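Local structure of programmed cell death 6-interacting protein (Homo sapiens, 5WA1) at residues 163-166 with 167-170. The protein helps sort cargo into the intralumenal vesicles of multivesicular bodies and acts in cytokinesis and membrane repair, its Bro1 domain, the part in this entry, binding CHMP4 proteins. Numbering follows the deposited sequence.
Sequences NDEG and LKIA
Leu167 N donates to Asn163 O at 2.9 Å, the first rung of the backbone ladder that opens helix 164-191. Lys168, Ile169 and Ala170 follow with bonds to the carbonyls of Asp164, Glu165 and Gly166. The Leu167 side chain folds back beside its own N, chi1 -76°, and its CG lies 3.5 Å from Asn163 O. This is the tight side. Leu167 is buried there against Val219 and Leu222 of helix 202-226. Gly166 and Ala170 are buried too, with Ala170 CB 3.5 Å from Gly166 O.

Asn163 is the N-cap. Its OD1 takes the Gly166 N-H on a lone pair at 2.9 Å and a weak, strongly bent bond from Glu165 N. One side-chain oxygen thus serves two amides of the first turn. The helix belongs to the Bro1 domain, and its start borders the bound CHMP4C peptide, whose aromatic side chains pack on Leu167 and Lys168 and make a weak hydrogen bond with Asp164 OD2. Asp164 OD1 forms a salt bridge with Lys223, which ties the carboxylate to helix 202-226.

The solvent side is looser. Glu165 is exposed, and its chain bends at chi2 (50°) to bring the carboxylate across the end of Lys168. OE1 lies 3.5 Å from Lys168 CE. The salt bridge from OE2 to Lys168 NZ is long, at 3.9 Å. Lys168 bends at chi3, and NZ also lies 4.9 Å from Asp164 OD2, so both acids probably favour its positive charge. Even here Ile169 CG1 is close to the backbone, 3.2 Å from Glu165 O.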
ATOM      1  N   ASN A 163     -14.129 -12.962   1.837  1.00 67.88           N
ATOM      2  CA  ASN A 163     -14.910 -12.888   0.617  1.00 66.88           C
ATOM      3  C   ASN A 163     -13.969 -12.641  -0.551  1.00 66.01           C
ATOM      4  O   ASN A 163     -13.047 -11.826  -0.452  1.00 64.16           O
ATOM      5  CB  ASN A 163     -15.959 -11.775   0.713  1.00 71.38           C
ATOM      6  CG  ASN A 163     -16.646 -11.518  -0.598  1.00 81.47           C
ATOM      7  OD1 ASN A 163     -16.103 -10.835  -1.459  1.00 79.03           O
ATOM      8  ND2 ASN A 163     -17.845 -12.071  -0.765  1.00 87.17           N
ATOM      9  N   ASP A 164     -14.213 -13.339  -1.664  1.00 68.38           N
ATOM     10  CA  ASP A 164     -13.264 -13.305  -2.773  1.00 75.57           C
ATOM     11  C   ASP A 164     -13.208 -11.928  -3.417  1.00 67.16           C
ATOM     12  O   ASP A 164     -12.133 -11.463  -3.813  1.00 64.25           O
ATOM     13  CB  ASP A 164     -13.623 -14.362  -3.816  1.00 78.84           C
ATOM     14  CG  ASP A 164     -12.558 -14.502  -4.888  1.00 76.93           C
ATOM     15  OD1 ASP A 164     -11.484 -15.074  -4.588  1.00 72.47           O
ATOM     16  OD2 ASP A 164     -12.794 -14.043  -6.027  1.00 73.78           O
ATOM     17  N   GLU A 165     -14.355 -11.258  -3.524  1.00 63.33           N
ATOM     18  CA  GLU A 165     -14.375  -9.915  -4.098  1.00 64.43           C
ATOM     19  C   GLU A 165     -13.659  -8.921  -3.192  1.00 59.25           C
ATOM     20  O   GLU A 165     -12.930  -8.048  -3.676  1.00 62.33           O
ATOM     21  CB  GLU A 165     -15.823  -9.490  -4.357  1.00 78.35           C
ATOM     22  CG  GLU A 165     -15.972  -8.317  -5.306  1.00 95.96           C
ATOM     23  CD  GLU A 165     -15.184  -8.504  -6.590  1.00107.72           C
ATOM     24  OE1 GLU A 165     -14.166  -7.800  -6.765  1.00111.38           O
ATOM     25  OE2 GLU A 165     -15.576  -9.356  -7.417  1.00111.47           O
ATOM     26  N   GLY A 166     -13.845  -9.044  -1.873  1.00 64.49           N
ATOM     27  CA  GLY A 166     -13.082  -8.221  -0.945  1.00 58.82           C
ATOM     28  C   GLY A 166     -11.587  -8.448  -1.060  1.00 57.79           C
ATOM     29  O   GLY A 166     -10.798  -7.501  -1.022  1.00 53.10           O
ATOM     30  N   LEU A 167     -11.175  -9.710  -1.200  1.00 53.67           N
ATOM     31  CA  LEU A 167      -9.759 -10.005  -1.399  1.00 53.17           C
ATOM     32  C   LEU A 167      -9.234  -9.357  -2.675  1.00 47.98           C
ATOM     33  O   LEU A 167      -8.137  -8.783  -2.690  1.00 48.64           O
ATOM     34  CB  LEU A 167      -9.542 -11.523  -1.435  1.00 49.78           C
ATOM     35  CG  LEU A 167      -9.580 -12.266  -0.096  1.00 52.36           C
ATOM     36  CD1 LEU A 167      -9.787 -13.766  -0.334  1.00 58.28           C
ATOM     37  CD2 LEU A 167      -8.307 -12.016   0.707  1.00 47.83           C
ATOM     38  N   LYS A 168     -10.008  -9.441  -3.759  1.00 49.51           N
ATOM     39  CA  LYS A 168      -9.571  -8.869  -5.029  1.00 56.48           C
ATOM     40  C   LYS A 168      -9.496  -7.345  -4.962  1.00 55.80           C
ATOM     41  O   LYS A 168      -8.566  -6.741  -5.513  1.00 51.44           O
ATOM     42  CB  LYS A 168     -10.509  -9.325  -6.147  1.00 55.82           C
ATOM     43  CG  LYS A 168     -10.045  -8.989  -7.557  1.00 70.54           C
ATOM     44  CD  LYS A 168     -10.619  -9.974  -8.594  1.00 82.90           C
ATOM     45  CE  LYS A 168     -12.139 -10.063  -8.531  1.00 85.80           C
ATOM     46  NZ  LYS A 168     -12.738 -10.836  -9.676  1.00 78.55           N
ATOM     47  N   ILE A 169     -10.458  -6.706  -4.291  1.00 55.64           N
ATOM     48  CA  ILE A 169     -10.390  -5.256  -4.103  1.00 59.27           C
ATOM     49  C   ILE A 169      -9.125  -4.878  -3.336  1.00 55.41           C
ATOM     50  O   ILE A 169      -8.401  -3.946  -3.712  1.00 51.18           O
ATOM     51  CB  ILE A 169     -11.655  -4.745  -3.388  1.00 55.34           C
ATOM     52  CG1 ILE A 169     -12.870  -4.870  -4.305  1.00 59.01           C
ATOM     53  CG2 ILE A 169     -11.451  -3.301  -2.904  1.00 54.90           C
ATOM     54  CD1 ILE A 169     -14.203  -4.549  -3.639  1.00 69.96           C
ATOM     55  N   ALA A 170      -8.842  -5.594  -2.244  1.00 50.45           N
ATOM     56  CA  ALA A 170      -7.661  -5.279  -1.446  1.00 46.80           C
ATOM     57  C   ALA A 170      -6.381  -5.496  -2.240  1.00 42.94           C
ATOM     58  O   ALA A 170      -5.458  -4.675  -2.174  1.00 40.76           O
ATOM     59  CB  ALA A 170      -7.646  -6.123  -0.166  1.00 42.58           C
TER